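PDB 6A41: dehalogenase from Rhodospirillaceae, which probably removes halogen from halogenated compounds, using a Rossmann-type fold related to the short-chain dehydrogenases/reductases. Local coordinates for residues A17-T22 with E49-G54. Residues are numbered along the deposited sequence; the frame is centred on the assembly and turned at random.
Sequences AGHGTT and ESQFPG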
loop_
_atom_site.group_PDB
_atom_site.type_symbol
_atom_site.label_atom_id
_atom_site.label_comp_id
_atom_site.label_asym_id
_atom_site.label_seq_id
_atom_site.Cartn_x
_atom_site.Cartn_y
_atom_site.Cartn_z
ATOM N N ALA A 17 -7.869 -0.532 -23.473
ATOM C CA ALA A 17 -7.312 -1.868 -23.566
ATOM C C ALA A 17 -8.151 -2.805 -24.442
ATOM O O ALA A 17 -7.901 -4.030 -24.519
ATOM C CB ALA A 17 -7.216 -2.478 -22.199
ATOM N N GLY A 18 -9.152 -2.267 -25.137
ATOM C CA GLY A 18 -10.104 -3.156 -25.886
ATOM C C GLY A 18 -9.491 -4.076 -26.945
ATOM O O GLY A 18 -9.828 -5.283 -27.050
ATOM N N HIS A 19 -8.688 -3.502 -27.817
ATOM C CA HIS A 19 -8.105 -4.265 -28.863
ATOM C C HIS A 19 -7.112 -5.283 -28.385
ATOM O O HIS A 19 -7.122 -6.425 -28.865
ATOM C CB HIS A 19 -7.468 -3.353 -29.922
ATOM C CG HIS A 19 -8.495 -2.665 -30.762
ATOM N ND1 HIS A 19 -8.205 -2.187 -32.021
ATOM C CD2 HIS A 19 -9.835 -2.551 -30.606
ATOM C CE1 HIS A 19 -9.321 -1.678 -32.540
ATOM N NE2 HIS A 19 -10.315 -1.879 -31.700
ATOM N N GLY A 20 -6.215 -4.851 -27.478
ATOM C CA GLY A 20 -5.193 -5.816 -26.884
ATOM C C GLY A 20 -5.938 -6.972 -26.246
ATOM O O GLY A 20 -5.576 -8.108 -26.426
ATOM N N THR A 21 -6.985 -6.656 -25.442
ATOM C CA THR A 21 -7.667 -7.671 -24.753
ATOM C C THR A 21 -8.397 -8.590 -25.766
ATOM O O THR A 21 -8.357 -9.753 -25.618
ATOM C CB THR A 21 -8.669 -7.120 -23.738
ATOM O OG1 THR A 21 -7.953 -6.228 -22.820
ATOM C CG2 THR A 21 -9.303 -8.270 -22.950
ATOM N N THR A 22 -9.065 -8.031 -26.773
ATOM C CA THR A 22 -9.782 -8.876 -27.748
ATOM C C THR A 22 -8.834 -9.888 -28.386
ATOM O O THR A 22 -9.109 -11.104 -28.478
ATOM C CB THR A 22 -10.341 -7.998 -28.876
ATOM O OG1 THR A 22 -11.336 -7.143 -28.366
ATOM C CG2 THR A 22 -10.960 -8.849 -29.973
ATOM N N GLU A 49 -15.230 -6.749 -36.322
ATOM C CA GLU A 49 -15.366 -8.134 -36.566
ATOM C C GLU A 49 -14.400 -8.597 -37.690
ATOM O O GLU A 49 -13.864 -9.721 -37.609
ATOM C CB GLU A 49 -16.799 -8.550 -36.851
ATOM C CG GLU A 49 -17.719 -8.374 -35.626
ATOM C CD GLU A 49 -19.135 -8.903 -35.800
ATOM O OE1 GLU A 49 -19.466 -9.293 -36.964
ATOM O OE2 GLU A 49 -19.915 -8.961 -34.826
ATOM N N SER A 50 -14.119 -7.765 -38.653
ATOM C CA SER A 50 -13.197 -8.175 -39.676
ATOM C C SER A 50 -11.739 -8.123 -39.154
ATOM O O SER A 50 -10.887 -8.921 -39.538
ATOM C CB SER A 50 -13.462 -7.374 -40.934
ATOM O OG SER A 50 -12.713 -6.221 -40.841
ATOM N N GLN A 51 -11.429 -7.186 -38.265
ATOM C CA GLN A 51 -10.112 -7.112 -37.606
ATOM C C GLN A 51 -9.899 -8.239 -36.590
ATOM O O GLN A 51 -8.770 -8.748 -36.494
ATOM C CB GLN A 51 -10.018 -5.766 -36.933
ATOM C CG GLN A 51 -8.751 -5.273 -36.349
ATOM C CD GLN A 51 -8.963 -3.762 -35.948
ATOM O OE1 GLN A 51 -10.110 -3.062 -36.122
ATOM N NE2 GLN A 51 -7.895 -3.238 -35.460
ATOM N N PHE A 52 -10.977 -8.685 -35.917
ATOM C CA PHE A 52 -10.890 -9.691 -34.871
ATOM C C PHE A 52 -11.890 -10.813 -35.100
ATOM O O PHE A 52 -12.893 -10.924 -34.374
ATOM C CB PHE A 52 -11.154 -9.006 -33.516
ATOM C CG PHE A 52 -10.177 -7.906 -33.198
ATOM C CD1 PHE A 52 -8.846 -8.204 -32.888
ATOM C CD2 PHE A 52 -10.543 -6.580 -33.256
ATOM C CE1 PHE A 52 -7.893 -7.190 -32.657
ATOM C CE2 PHE A 52 -9.615 -5.566 -32.908
ATOM C CZ PHE A 52 -8.300 -5.871 -32.674
ATOM N N PRO A 53 -11.691 -11.655 -36.121
ATOM C CA PRO A 53 -12.629 -12.683 -36.485
ATOM C C PRO A 53 -12.820 -13.643 -35.315
ATOM O O PRO A 53 -11.828 -14.076 -34.729
ATOM C CB PRO A 53 -11.894 -13.448 -37.620
ATOM C CG PRO A 53 -11.005 -12.401 -38.212
ATOM C CD PRO A 53 -10.535 -11.638 -37.059
ATOM N N GLY A 54 -14.097 -13.928 -35.044
ATOM C CA GLY A 54 -14.547 -14.705 -33.928
ATOM C C GLY A 54 -15.071 -13.811 -32.854
ATOM O O GLY A 54 -15.751 -14.301 -32.052
#
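Gly18 O takes two bonds from Thr22, the residue whose methyl also packs on Phe52: Thr22 N comes to 2.9 Å from Gly18 O and Thr22 OG1 to 2.7 Å from it, on opposite faces of the carbonyl plane. In this Rossmann fold, helix 18-27 follows strand 7-10, and helix 42-51 is the next helix along, each linking successive strands of the parallel sheet; the contact joins the start of the first to the end of the second. Thr22 suits the seam because its two branches do different work. With OG1 placed beside the backbone N (chi1 -66°), the hydroxyl turns back to Gly18 O and also hydrogen-bonds Tyr48 OH of helix 42-51, while CG2, anti to that N, turns to Phe52. Thr22 CG2 lies 3.5 Å from Phe52 CG and also touches Phe52 CB, at the root of the ring.

Phe52, the first residue to leave the helical conformation after helix 42-51, brings a flat, greasy side chain back onto helix 18-27, where Arg23 and Leu26 also touch it. Its far edge points at His19 in a T-shaped stack, centroids 4.9 Å apart and planes at 71°. Histidine fits because its ring can offer a face to an aromatic edge and still use a nitrogen: His19 NE2 is hydrogen-bonded to Glu14 OE2, which should restrain the ring's rotation. Glutamine suits exposed position 51, its aliphatic part packing on a ring while its amide can face water. Gln51 CG lies over the face of Phe52 opposite Thr22, and the extended chain beyond it carries the amide, at 85° to the imidazole, until Gln51 NE2 is 3.6 Å from His19 CE1. At the heart of the stack, Phe52 CE2 stands 3.7 Å above the plane of the His19 ring, over its centre.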